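Local coordinates for protein phosphoribosylglycinamide synthetase (Anaerococcus prevotii, PDB 4DIM) that probably acts as an ATP-dependent ligase of the ATP-grasp family, binding ATP and a metal ion, at residues Arg9-Ala15 with Ile31-Thr37; Gly18-Leu22 with Ala76-Leu80; Ile84-Arg89 with Leu99-Ala104; Tyr203-Phe209 with Glu308-Trp314. All coordinates share one frame; numbering follows the deposited sequence.

Contact 1. Residues Arg9-Ala15 with Ile31-Thr37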
loop_
_atom_site.group_PDB
_atom_site.type_symbol
_atom_site.label_atom_id
_atom_site.label_comp_id
_atom_site.label_asym_id
_atom_site.label_seq_id
_atom_site.Cartn_x
_atom_site.Cartn_y
_atom_site.Cartn_z
ATOM N N ARG A 9 8.876 23.183 -7.215
ATOM C CA ARG A 9 7.435 22.871 -7.277
ATOM C C ARG A 9 7.144 21.379 -7.418
ATOM O O ARG A 9 7.540 20.765 -8.401
ATOM C CB ARG A 9 6.768 23.639 -8.447
ATOM C CG ARG A 9 6.879 25.175 -8.321
ATOM C CD ARG A 9 6.578 25.932 -9.605
ATOM N NE ARG A 9 5.199 25.738 -10.079
ATOM C CZ ARG A 9 4.134 26.436 -9.676
ATOM N NH1 ARG A 9 2.930 26.158 -10.162
ATOM N NH2 ARG A 9 4.264 27.416 -8.782
ATOM N N LEU A 10 6.391 20.813 -6.465
ATOM C CA LEU A 10 6.044 19.393 -6.489
ATOM C C LEU A 10 4.575 19.269 -6.509
ATOM O O LEU A 10 3.948 19.736 -5.569
ATOM C CB LEU A 10 6.615 18.641 -5.248
ATOM C CG LEU A 10 6.260 17.145 -5.118
ATOM C CD1 LEU A 10 6.998 16.327 -6.103
ATOM C CD2 LEU A 10 6.492 16.647 -3.709
ATOM N N LEU A 11 4.031 18.548 -7.488
ATOM C CA LEU A 11 2.601 18.268 -7.562
ATOM C C LEU A 11 2.380 16.960 -6.859
ATOM O O LEU A 11 2.994 15.955 -7.231
ATOM C CB LEU A 11 2.104 18.207 -9.024
ATOM C CG LEU A 11 0.739 17.523 -9.262
ATOM C CD1 LEU A 11 -0.446 18.479 -8.940
ATOM C CD2 LEU A 11 0.650 16.976 -10.675
ATOM N N ILE A 12 1.550 16.953 -5.819
ATOM C CA ILE A 12 1.250 15.718 -5.120
ATOM C C ILE A 12 -0.103 15.274 -5.599
ATOM O O ILE A 12 -1.070 16.005 -5.414
ATOM C CB ILE A 12 1.329 15.842 -3.600
ATOM C CG1 ILE A 12 2.780 16.153 -3.158
ATOM C CG2 ILE A 12 0.813 14.540 -2.967
ATOM C CD1 ILE A 12 2.908 16.823 -1.747
ATOM N N LEU A 13 -0.189 14.087 -6.204
ATOM C CA LEU A 13 -1.461 13.574 -6.725
ATOM C C LEU A 13 -2.230 12.938 -5.598
ATOM O O LEU A 13 -1.810 11.901 -5.088
ATOM C CB LEU A 13 -1.243 12.554 -7.845
ATOM C CG LEU A 13 -0.770 13.103 -9.179
ATOM C CD1 LEU A 13 0.738 13.373 -9.159
ATOM C CD2 LEU A 13 -1.055 12.141 -10.281
ATOM N N GLY A 14 -3.301 13.597 -5.186
ATOM C CA GLY A 14 -4.171 13.164 -4.112
ATOM C C GLY A 14 -3.956 14.029 -2.902
ATOM O O GLY A 14 -2.836 14.489 -2.685
ATOM N N ALA A 15 -5.029 14.284 -2.106
ATOM C CA ALA A 15 -4.911 15.065 -0.869
ATOM C C ALA A 15 -5.880 14.592 0.196
ATOM O O ALA A 15 -6.472 15.418 0.870
ATOM C CB ALA A 15 -5.092 16.540 -1.146
ATOM N N ILE A 31 9.685 23.083 -0.150
ATOM C CA ILE A 31 9.126 22.829 -1.493
ATOM C C ILE A 31 7.762 23.503 -1.597
ATOM O O ILE A 31 6.998 23.481 -0.638
ATOM C CB ILE A 31 9.032 21.271 -1.773
ATOM C CG1 ILE A 31 10.411 20.619 -1.788
ATOM C CG2 ILE A 31 8.271 20.907 -3.071
ATOM C CD1 ILE A 31 10.363 19.116 -1.973
ATOM N N HIS A 32 7.428 24.006 -2.789
ATOM C CA HIS A 32 6.141 24.643 -3.095
ATOM C C HIS A 32 5.162 23.545 -3.553
ATOM O O HIS A 32 5.294 23.003 -4.652
ATOM C CB HIS A 32 6.330 25.721 -4.176
ATOM C CG HIS A 32 5.072 26.442 -4.520
ATOM N ND1 HIS A 32 4.797 27.690 -3.999
ATOM C CD2 HIS A 32 4.043 26.054 -5.306
ATOM C CE1 HIS A 32 3.616 28.026 -4.493
ATOM N NE2 HIS A 32 3.122 27.063 -5.275
ATOM N N THR A 33 4.205 23.182 -2.707
ATOM C CA THR A 33 3.342 22.072 -3.052
ATOM C C THR A 33 2.086 22.537 -3.798
ATOM O O THR A 33 1.567 23.637 -3.606
ATOM C CB THR A 33 3.028 21.215 -1.829
ATOM O OG1 THR A 33 2.516 22.027 -0.778
ATOM C CG2 THR A 33 4.248 20.502 -1.329
ATOM N N ILE A 34 1.651 21.670 -4.704
ATOM C CA ILE A 34 0.476 21.822 -5.510
ATOM C C ILE A 34 -0.339 20.585 -5.244
ATOM O O ILE A 34 0.126 19.490 -5.553
ATOM C CB ILE A 34 0.837 21.993 -7.003
ATOM C CG1 ILE A 34 1.701 23.241 -7.236
ATOM C CG2 ILE A 34 -0.433 22.040 -7.868
ATOM C CD1 ILE A 34 2.843 22.968 -8.007
ATOM N N ALA A 35 -1.514 20.747 -4.623
ATOM C CA ALA A 35 -2.434 19.655 -4.375
ATOM C C ALA A 35 -3.223 19.314 -5.644
ATOM O O ALA A 35 -4.075 20.108 -6.053
ATOM C CB ALA A 35 -3.393 20.036 -3.261
ATOM N N GLY A 36 -2.902 18.176 -6.275
ATOM C CA GLY A 36 -3.630 17.670 -7.441
ATOM C C GLY A 36 -4.847 16.926 -6.909
ATOM O O GLY A 36 -4.705 15.803 -6.419
ATOM N N THR A 37 -6.033 17.560 -6.899
ATOM C CA THR A 37 -7.167 16.929 -6.239
ATOM C C THR A 37 -8.538 17.308 -6.827
ATOM O O THR A 37 -8.645 17.994 -7.834
ATOM C CB THR A 37 -7.103 17.293 -4.735
ATOM O OG1 THR A 37 -8.164 16.641 -4.036
ATOM C CG2 THR A 37 -7.168 18.813 -4.473
#

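Contact 2. Residues Gly18-Leu22 with Ala76-Leu80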
loop_
_atom_site.group_PDB
_atom_site.type_symbol
_atom_site.label_atom_id
_atom_site.label_comp_id
_atom_site.label_asym_id
_atom_site.label_seq_id
_atom_site.Cartn_x
_atom_site.Cartn_y
_atom_site.Cartn_z
ATOM N N GLY A 18 -4.955 10.379 4.652
ATOM C CA GLY A 18 -3.805 9.483 4.584
ATOM C C GLY A 18 -2.640 9.963 3.751
ATOM O O GLY A 18 -1.740 9.173 3.485
ATOM N N GLN A 19 -2.614 11.242 3.316
ATOM C CA GLN A 19 -1.515 11.724 2.480
ATOM C C GLN A 19 -0.859 12.999 2.985
ATOM O O GLN A 19 0.031 13.490 2.293
ATOM C CB GLN A 19 -2.035 11.927 1.088
ATOM C CG GLN A 19 -2.508 10.597 0.510
ATOM C CD GLN A 19 -2.930 10.764 -0.896
ATOM O OE1 GLN A 19 -4.150 10.914 -1.145
ATOM N NE2 GLN A 19 -1.904 10.838 -1.806
ATOM N N LEU A 20 -1.143 13.426 4.249
ATOM C CA LEU A 20 -0.580 14.662 4.778
ATOM C C LEU A 20 0.903 14.589 5.145
ATOM O O LEU A 20 1.506 15.642 5.344
ATOM C CB LEU A 20 -1.398 15.251 5.958
ATOM C CG LEU A 20 -1.588 14.544 7.296
ATOM C CD1 LEU A 20 -0.232 14.301 8.069
ATOM C CD2 LEU A 20 -2.531 15.386 8.181
ATOM N N GLY A 21 1.485 13.400 5.213
ATOM C CA GLY A 21 2.886 13.237 5.583
ATOM C C GLY A 21 3.839 13.740 4.523
ATOM O O GLY A 21 4.893 14.323 4.815
ATOM N N LEU A 22 3.465 13.504 3.285
ATOM C CA LEU A 22 4.255 13.959 2.174
ATOM C C LEU A 22 4.119 15.474 1.979
ATOM O O LEU A 22 5.093 16.121 1.590
ATOM C CB LEU A 22 3.826 13.186 0.966
ATOM C CG LEU A 22 4.589 13.364 -0.276
ATOM C CD1 LEU A 22 6.044 12.938 -0.098
ATOM C CD2 LEU A 22 3.961 12.570 -1.336
ATOM N N ALA A 76 4.521 13.422 -7.211
ATOM C CA ALA A 76 4.521 12.303 -6.301
ATOM C C ALA A 76 3.118 11.917 -5.922
ATOM O O ALA A 76 2.186 12.692 -6.061
ATOM C CB ALA A 76 5.328 12.658 -5.066
ATOM N N THR A 77 2.969 10.683 -5.527
ATOM C CA THR A 77 1.714 10.127 -5.033
ATOM C C THR A 77 2.138 9.258 -3.930
ATOM O O THR A 77 3.320 8.938 -3.824
ATOM C CB THR A 77 0.884 9.415 -6.118
ATOM O OG1 THR A 77 -0.456 9.205 -5.629
ATOM C CG2 THR A 77 1.476 8.100 -6.544
ATOM N N CYS A 78 1.217 8.927 -3.062
ATOM C CA CYS A 78 1.557 8.106 -1.933
ATOM C C CYS A 78 0.287 7.549 -1.339
ATOM O O CYS A 78 -0.789 8.100 -1.563
ATOM C CB CYS A 78 2.391 8.923 -0.928
ATOM S SG CYS A 78 1.499 9.542 0.533
ATOM N N CYS A 79 0.402 6.357 -0.745
ATOM C CA CYS A 79 -0.603 5.658 0.038
ATOM C C CYS A 79 -1.834 5.174 -0.733
ATOM O O CYS A 79 -2.667 4.522 -0.114
ATOM C CB CYS A 79 -0.996 6.525 1.232
ATOM S SG CYS A 79 0.402 6.867 2.368
ATOM N N LEU A 80 -1.938 5.393 -2.065
ATOM C CA LEU A 80 -3.112 4.955 -2.854
ATOM C C LEU A 80 -2.743 4.781 -4.346
ATOM O O LEU A 80 -1.872 5.497 -4.856
ATOM C CB LEU A 80 -4.237 6.012 -2.686
ATOM C CG LEU A 80 -5.676 5.531 -2.341
ATOM C CD1 LEU A 80 -5.746 4.625 -1.081
ATOM C CD2 LEU A 80 -6.587 6.736 -2.081
#

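Contact 3. Residues Ile84-Arg89 with Leu99-Ala104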
loop_
_atom_site.group_PDB
_atom_site.type_symbol
_atom_site.label_atom_id
_atom_site.label_comp_id
_atom_site.label_asym_id
_atom_site.label_seq_id
_atom_site.Cartn_x
_atom_site.Cartn_y
_atom_site.Cartn_z
ATOM N N ILE A 84 -1.650 6.520 -9.732
ATOM C CA ILE A 84 -0.340 5.906 -9.927
ATOM C C ILE A 84 0.028 5.831 -11.395
ATOM O O ILE A 84 1.193 5.987 -11.753
ATOM C CB ILE A 84 -0.271 4.506 -9.233
ATOM C CG1 ILE A 84 1.195 4.008 -9.097
ATOM C CG2 ILE A 84 -1.124 3.427 -9.975
ATOM C CD1 ILE A 84 2.161 5.009 -8.548
ATOM N N VAL A 85 -0.943 5.606 -12.250
ATOM C CA VAL A 85 -0.708 5.608 -13.692
ATOM C C VAL A 85 -0.508 7.044 -14.155
ATOM O O VAL A 85 0.463 7.329 -14.839
ATOM C CB VAL A 85 -1.863 4.923 -14.430
ATOM C CG1 VAL A 85 -1.758 5.152 -15.940
ATOM C CG2 VAL A 85 -1.864 3.436 -14.094
ATOM N N SER A 86 -1.414 7.951 -13.761
ATOM C CA SER A 86 -1.333 9.373 -14.112
ATOM C C SER A 86 0.027 9.917 -13.711
ATOM O O SER A 86 0.670 10.523 -14.551
ATOM C CB SER A 86 -2.464 10.149 -13.454
ATOM O OG SER A 86 -3.646 9.368 -13.487
ATOM N N LEU A 87 0.548 9.568 -12.518
ATOM C CA LEU A 87 1.914 9.980 -12.152
ATOM C C LEU A 87 2.952 9.491 -13.174
ATOM O O LEU A 87 3.821 10.251 -13.606
ATOM C CB LEU A 87 2.288 9.417 -10.800
ATOM C CG LEU A 87 3.733 9.612 -10.344
ATOM C CD1 LEU A 87 4.134 11.072 -10.360
ATOM C CD2 LEU A 87 3.882 9.089 -8.946
ATOM N N ALA A 88 2.868 8.208 -13.528
ATOM C CA ALA A 88 3.762 7.582 -14.482
ATOM C C ALA A 88 3.763 8.343 -15.836
ATOM O O ALA A 88 4.846 8.611 -16.383
ATOM C CB ALA A 88 3.364 6.128 -14.676
ATOM N N ARG A 89 2.568 8.767 -16.325
ATOM C CA ARG A 89 2.490 9.542 -17.558
ATOM C C ARG A 89 3.113 10.930 -17.363
ATOM O O ARG A 89 3.901 11.363 -18.223
ATOM C CB ARG A 89 1.060 9.686 -18.096
ATOM C CG ARG A 89 1.082 9.958 -19.630
ATOM C CD ARG A 89 -0.280 9.866 -20.291
ATOM N NE ARG A 89 -0.703 8.478 -20.460
ATOM C CZ ARG A 89 -1.890 8.088 -20.921
ATOM N NH1 ARG A 89 -2.806 8.988 -21.272
ATOM N NH2 ARG A 89 -2.176 6.792 -21.029
ATOM N N LEU A 99 8.504 6.463 -11.610
ATOM C CA LEU A 99 8.210 5.216 -12.333
ATOM C C LEU A 99 7.724 5.532 -13.759
ATOM O O LEU A 99 7.239 6.638 -14.002
ATOM C CB LEU A 99 7.178 4.352 -11.603
ATOM C CG LEU A 99 5.669 4.705 -11.734
ATOM C CD1 LEU A 99 4.817 3.662 -11.058
ATOM C CD2 LEU A 99 5.349 6.056 -11.141
ATOM N N ASN A 100 7.868 4.575 -14.699
ATOM C CA ASN A 100 7.454 4.775 -16.088
ATOM C C ASN A 100 6.066 4.134 -16.279
ATOM O O ASN A 100 5.668 3.308 -15.471
ATOM C CB ASN A 100 8.533 4.268 -17.109
ATOM C CG ASN A 100 8.826 2.787 -17.119
ATOM O OD1 ASN A 100 7.929 1.967 -17.224
ATOM N ND2 ASN A 100 10.091 2.395 -17.111
ATOM N N GLU A 101 5.307 4.559 -17.301
ATOM C CA GLU A 101 3.939 4.076 -17.480
ATOM C C GLU A 101 3.836 2.583 -17.819
ATOM O O GLU A 101 2.895 1.944 -17.352
ATOM C CB GLU A 101 3.199 4.892 -18.533
ATOM C CG GLU A 101 1.691 4.765 -18.409
ATOM C CD GLU A 101 0.908 5.636 -19.361
ATOM O OE1 GLU A 101 -0.338 5.650 -19.241
ATOM O OE2 GLU A 101 1.527 6.313 -20.218
ATOM N N GLU A 102 4.769 2.024 -18.585
ATOM C CA GLU A 102 4.689 0.596 -18.903
ATOM C C GLU A 102 4.826 -0.274 -17.637
ATOM O O GLU A 102 4.198 -1.325 -17.576
ATOM C CB GLU A 102 5.691 0.169 -20.002
ATOM C CG GLU A 102 7.154 0.480 -19.768
ATOM C CD GLU A 102 8.090 0.074 -20.890
ATOM O OE1 GLU A 102 9.239 0.572 -20.893
ATOM O OE2 GLU A 102 7.681 -0.714 -21.775
ATOM N N ALA A 103 5.545 0.204 -16.603
ATOM C CA ALA A 103 5.724 -0.529 -15.333
ATOM C C ALA A 103 4.482 -0.461 -14.456
ATOM O O ALA A 103 4.148 -1.431 -13.766
ATOM C CB ALA A 103 6.905 0.038 -14.563
ATOM N N ALA A 104 3.846 0.726 -14.442
ATOM C CA ALA A 104 2.628 1.028 -13.697
ATOM C C ALA A 104 1.430 0.203 -14.234
ATOM O O ALA A 104 0.601 -0.271 -13.442
ATOM C CB ALA A 104 2.347 2.518 -13.777
#

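Contact 4. Residues Tyr203-Phe209 with Glu308-Trp314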
loop_
_atom_site.group_PDB
_atom_site.type_symbol
_atom_site.label_atom_id
_atom_site.label_comp_id
_atom_site.label_asym_id
_atom_site.label_seq_id
_atom_site.Cartn_x
_atom_site.Cartn_y
_atom_site.Cartn_z
ATOM N N TYR A 203 16.024 3.303 -6.316
ATOM C CA TYR A 203 16.602 4.574 -6.820
ATOM C C TYR A 203 17.780 4.295 -7.735
ATOM O O TYR A 203 18.760 3.694 -7.299
ATOM C CB TYR A 203 17.063 5.428 -5.637
ATOM C CG TYR A 203 17.845 6.661 -6.025
ATOM C CD1 TYR A 203 17.245 7.691 -6.732
ATOM C CD2 TYR A 203 19.148 6.855 -5.575
ATOM C CE1 TYR A 203 17.938 8.862 -7.030
ATOM C CE2 TYR A 203 19.841 8.030 -5.846
ATOM C CZ TYR A 203 19.241 9.020 -6.598
ATOM O OH TYR A 203 19.885 10.201 -6.853
ATOM N N LYS A 204 17.694 4.725 -8.989
ATOM C CA LYS A 204 18.735 4.496 -10.002
ATOM C C LYS A 204 19.036 2.990 -10.103
ATOM O O LYS A 204 20.190 2.568 -10.178
ATOM C CB LYS A 204 20.001 5.313 -9.712
ATOM C CG LYS A 204 19.778 6.814 -9.760
ATOM C CD LYS A 204 21.039 7.539 -9.295
ATOM C CE LYS A 204 21.055 9.009 -9.651
ATOM N NZ LYS A 204 21.631 9.236 -10.997
ATOM N N ASN A 205 17.967 2.193 -10.032
ATOM C CA ASN A 205 17.923 0.741 -10.174
ATOM C C ASN A 205 18.588 -0.038 -9.001
ATOM O O ASN A 205 18.690 -1.262 -9.084
ATOM C CB ASN A 205 18.480 0.323 -11.551
ATOM C CG ASN A 205 17.538 0.741 -12.681
ATOM O OD1 ASN A 205 16.309 0.569 -12.603
ATOM N ND2 ASN A 205 18.062 1.320 -13.752
ATOM N N ASP A 206 18.881 0.633 -7.868
ATOM C CA ASP A 206 19.412 -0.005 -6.681
ATOM C C ASP A 206 18.287 -0.021 -5.619
ATOM O O ASP A 206 17.723 1.012 -5.240
ATOM C CB ASP A 206 20.701 0.708 -6.185
ATOM C CG ASP A 206 21.930 0.548 -7.119
ATOM O OD1 ASP A 206 22.251 -0.619 -7.509
ATOM O OD2 ASP A 206 22.598 1.580 -7.424
ATOM N N VAL A 207 17.951 -1.220 -5.163
ATOM C CA VAL A 207 16.942 -1.422 -4.139
ATOM C C VAL A 207 17.650 -1.197 -2.803
ATOM O O VAL A 207 18.515 -1.989 -2.387
ATOM C CB VAL A 207 16.285 -2.809 -4.262
ATOM C CG1 VAL A 207 15.306 -3.064 -3.112
ATOM C CG2 VAL A 207 15.590 -2.936 -5.608
ATOM N N LEU A 208 17.320 -0.079 -2.165
ATOM C CA LEU A 208 17.917 0.327 -0.894
ATOM C C LEU A 208 17.592 -0.646 0.215
ATOM O O LEU A 208 18.442 -0.950 1.059
ATOM C CB LEU A 208 17.390 1.710 -0.516
ATOM C CG LEU A 208 17.654 2.812 -1.563
ATOM C CD1 LEU A 208 17.356 4.166 -0.998
ATOM C CD2 LEU A 208 19.080 2.753 -2.112
ATOM N N PHE A 209 16.358 -1.100 0.247
ATOM C CA PHE A 209 15.946 -2.050 1.260
ATOM C C PHE A 209 14.677 -2.801 0.870
ATOM O O PHE A 209 13.995 -2.461 -0.084
ATOM C CB PHE A 209 15.716 -1.318 2.608
ATOM C CG PHE A 209 14.561 -0.350 2.585
ATOM C CD1 PHE A 209 13.269 -0.784 2.801
ATOM C CD2 PHE A 209 14.773 0.998 2.368
ATOM C CE1 PHE A 209 12.214 0.104 2.764
ATOM C CE2 PHE A 209 13.709 1.874 2.299
ATOM C CZ PHE A 209 12.439 1.422 2.511
ATOM N N GLU A 308 16.203 15.246 -6.906
ATOM C CA GLU A 308 17.255 15.386 -5.893
ATOM C C GLU A 308 17.587 13.981 -5.331
ATOM O O GLU A 308 16.937 12.985 -5.692
ATOM C CB GLU A 308 16.878 16.378 -4.773
ATOM C CG GLU A 308 16.770 17.823 -5.227
ATOM C CD GLU A 308 18.001 18.448 -5.861
ATOM O OE1 GLU A 308 17.820 19.332 -6.730
ATOM O OE2 GLU A 308 19.138 18.052 -5.510
ATOM N N ASN A 309 18.663 13.908 -4.517
ATOM C CA ASN A 309 19.183 12.667 -3.977
ATOM C C ASN A 309 18.521 12.244 -2.642
ATOM O O ASN A 309 18.792 12.831 -1.587
ATOM C CB ASN A 309 20.699 12.787 -3.768
ATOM C CG ASN A 309 21.414 11.467 -3.562
ATOM O OD1 ASN A 309 20.819 10.377 -3.620
ATOM N ND2 ASN A 309 22.722 11.539 -3.343
ATOM N N PRO A 310 17.780 11.124 -2.651
ATOM C CA PRO A 310 17.247 10.602 -1.396
ATOM C C PRO A 310 18.319 9.993 -0.469
ATOM O O PRO A 310 18.088 9.876 0.729
ATOM C CB PRO A 310 16.245 9.531 -1.864
ATOM C CG PRO A 310 16.700 9.102 -3.154
ATOM C CD PRO A 310 17.402 10.259 -3.789
ATOM N N LEU A 311 19.500 9.651 -0.996
ATOM C CA LEU A 311 20.556 9.006 -0.193
ATOM C C LEU A 311 21.105 9.867 0.940
ATOM O O LEU A 311 21.636 9.313 1.890
ATOM C CB LEU A 311 21.686 8.538 -1.081
ATOM C CG LEU A 311 21.250 7.456 -2.095
ATOM C CD1 LEU A 311 22.340 7.175 -3.098
ATOM C CD2 LEU A 311 20.805 6.187 -1.380
ATOM N N VAL A 312 20.904 11.188 0.864
ATOM C CA VAL A 312 21.229 12.191 1.891
ATOM C C VAL A 312 20.498 11.876 3.205
ATOM O O VAL A 312 21.041 12.127 4.286
ATOM C CB VAL A 312 20.826 13.595 1.341
ATOM C CG1 VAL A 312 20.638 14.640 2.450
ATOM C CG2 VAL A 312 21.842 14.054 0.309
ATOM N N PHE A 313 19.255 11.360 3.093
ATOM C CA PHE A 313 18.425 10.972 4.235
ATOM C C PHE A 313 18.676 9.516 4.630
ATOM O O PHE A 313 18.653 9.233 5.819
ATOM C CB PHE A 313 16.934 11.178 3.930
ATOM C CG PHE A 313 16.600 12.561 3.435
ATOM C CD1 PHE A 313 16.559 13.635 4.312
ATOM C CD2 PHE A 313 16.509 12.823 2.079
ATOM C CE1 PHE A 313 16.401 14.940 3.842
ATOM C CE2 PHE A 313 16.362 14.123 1.608
ATOM C CZ PHE A 313 16.274 15.172 2.493
ATOM N N TRP A 314 18.915 8.606 3.656
ATOM C CA TRP A 314 19.189 7.170 3.894
ATOM C C TRP A 314 20.549 6.962 4.584
ATOM O O TRP A 314 20.746 5.974 5.271
ATOM C CB TRP A 314 19.151 6.381 2.545
ATOM C CG TRP A 314 19.419 4.897 2.630
ATOM C CD1 TRP A 314 20.445 4.217 2.035
ATOM C CD2 TRP A 314 18.657 3.915 3.363
ATOM N NE1 TRP A 314 20.342 2.867 2.308
ATOM C CE2 TRP A 314 19.267 2.659 3.140
ATOM C CE3 TRP A 314 17.491 3.968 4.137
ATOM C CZ2 TRP A 314 18.792 1.486 3.727
ATOM C CZ3 TRP A 314 16.996 2.795 4.678
ATOM C CH2 TRP A 314 17.671 1.580 4.514
#

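Contact 1. Residues Arg9-Ala15 with Ile31-Thr37
Five backbone hydrogen bonds join Arg9-Ala15 to Ile31-Thr37 as neighbouring parallel strands. Leu10 N donates to His32 O, Ile12 N to Ile34 O and Gly14 N to Gly36 O, while Leu10 O and Ile12 O accept from Ile34 N and Gly36 N. Only even-numbered residues of Arg9-Ala15 take part, because in a parallel ladder one residue in two turns its amide and carbonyl to a given neighbour. Arg9, Leu11 and Leu13 bond instead with the chain around Asp73-Ala76. The last bond, Gly14 N to Gly36 O at 2.9 Å, carries the pairing just past the end of strand 9-13.

The two strands and helix 20-29 between them form a beta-alpha-beta unit, the opening element of a Rossmann-like domain. Helix 20-29 packs on the sheet face bearing Ile12, Thr33 and Ala35, with Tyr23 and Ala26 touching that side.

Apolar contacts differ on the two faces. Beside the helix, Leu10 CB meets Ile31 CG2 at 3.6 Å and Ile12 CD1 reaches Thr33 CG2 at 3.9 Å. On the other face Leu11 CD1 lies 3.7 Å from Ile34 CG2 and 3.6 Å from Gly36 CA, tucked over the glycine backbone.

Polar side chains gather at the N-terminal end. Arg9 bends at chi3 (63°), where its guanidinium turns to lie alongside His32, the two planes 22° apart and Arg9 NH2 3.7 Å from His32 NE2; Ile34 CD1 lies over one guanidinium face. Both groups turn to Glu51, Arg9 NH1 by a salt bridge and His32 NE2 by a hydrogen bond, and Arg9 NH1 also bonds Leu70 O.

Contact 2. Residues Gly18-Leu22 with Ala76-Leu80
The glycine-rich turn that follows the first strand of a Rossmann-like domain meets, in Gly18-Leu22, the loop leaving strand 74-76. Gly18 and Gly21 have, with Gly16, a spacing like the GxGxxG of Rossmann-type folds. The contact is mainly one of packing, carried by Gln19 and Leu22. Gln19 reaches across with its chain extended beyond CG, which itself sits anti to the carbonyl carbon (chi1 -63°). Its CG passes 4.1 Å from Cys78 SG, and its amide end lies beside the Cys78 carbonyl. Although Gln19 NE2 is 3.0 Å from Cys78 O, the angle is too poor for a hydrogen bond; NE2 makes a weak one to Leu13 O, and OE1 a weak one to Gly16 N. Both go to backbone atoms earlier in the chain, one at the end of strand 9-13, the other in the glycine-rich turn.

Leu22, in the first turn of helix 20-29, offers a single methyl: CD2 lies 4.0 Å from Ala76 CB and also 4.0 Å from Cys78 CB, bridging Ala76 at the strand end and Cys78 in the loop beyond. At the other end of the contact, Cys79 CB comes within 3.6 Å of Gly18 O.

Helix 297-305 closes over the apolar part, where Leu22 touches Tyr298, Ile301 and Ala302 while Ala76 touches Ala305. Thr77 faces the other way, its CB directed away from Gly18-Leu22, bonding Leu13 O through OG1 and packing against helix 84-94.

Contact 3. Residues Ile84-Arg89 with Leu99-Ala104
The guanidinium of Arg89 and the carboxylate of Glu101 are the flat groups here, and they meet at an edge with their planes 55° apart. Glu101 CD lies in the guanidinium plane, so that the acid comes up to the side of the arginine carrying NE and NH2. Arg89 NE donates to Glu101 OE2 at 3.1 Å along a fairly straight N-H (165°), reaching it on the syn side, somewhat out of the carboxylate plane. Arg89 NH2 donates to Glu101 OE1 at 2.8 Å, using the syn lone pair, in a more bent bond (140°). The salt bridge is thus side-on, with two nitrogens; a second, weak bond runs from Arg89 NE to Glu101 OE1. Glu101 is stretched out beyond CG to make the reach, and Val85 CG1 borders OE1 at 3.6 Å. Arg89 NH1 turns to a second acid, Asp61, which adds to the fixing of the guanidinium.

Both segments belong to helices, 84-94 and 101-108, the second entered through Asn100. That residue is its N-cap: Asn100 OD1 accepts from Ala103 N, while Asp92 of helix 84-94 takes the Glu101 N-H, so helix 84-94 is tied to the start of helix 101-108.

Away from the salt bridge the helices pack closely through small residues. Ala88 CB lies 3.5 Å from Glu101 CA and 3.9 Å from Ala104 CB. Leu99 branches to two partners on helix 84-94. Its side chain and that of Ile84 cross at about a right angle, with Leu99 CD1 3.9 Å from Ile84 CD1, and Leu99 CD2 lies 4.0 Å from Leu87 CG.

Contact 4. Residues Tyr203-Phe209 with Glu308-Trp314
Pro310 lays CD over one face of the Tyr203 ring, 3.7 Å from its centroid and 17° off the normal, a CH-pi contact. Lys204 CG lies over the opposite face, so the ring is sandwiched between aliphatic groups, while Leu311 CD1 approaches its edge 3.8 Å from Tyr203 CE2. Leu311 also sends CD2 to Leu208 CD2 at 3.9 Å. Trp314 has CG anti to the backbone N (chi1 180°), which carries the indole out toward Leu208 and Phe209. Leu208 CB lies over one indole face. Trp314 CH2 comes within 3.7 Å of Phe209 CD2; these two rings are turned by 29° but slid apart, so they barely overlap.

The tyrosine opens a type I' turn, Tyr203 to Asp206, the hairpin joining strands 194-203 and 206-219 in the large antiparallel sheet of the ATP-grasp domain. Across from it, the chain enters the short helix 311-314.

Asn309 sets that entry: its OD1 takes the Leu311 N-H at 3.0 Å from above the amide plane, a capping bond. Pro310 O accepts from both Phe313 N and Trp314 N. In the outer layer, Tyr293 meets Phe209 and stands edge-to-face to Trp314, and Met300 and Met304 of helix 297-305 touch Leu208 and Tyr203, respectively.

Contacts 1, 2 and 3 belong to the N-terminal part of the chain; contact 4, last in sequence, sets the hairpin end of the large antiparallel sheet against the short helix 311-314. The segments of contacts 1 and 2 alternate along the sequence, their centres about 10 Å apart, and share the parallel sheet: Leu13 N probably bonds Ala76 O, and Leu11 O Ala76 N. Contact 3 follows, its centre about 16 Å from that of contact 2; Thr77 and Leu13 both pack on its helix 84-94. Contact 4 touches none of them, its nearest atoms about 7 Å from contact 1. Helix 297-305 packs on residues of contacts 2 and 4, joining the Rossmann-like part to the ATP-grasp sheet.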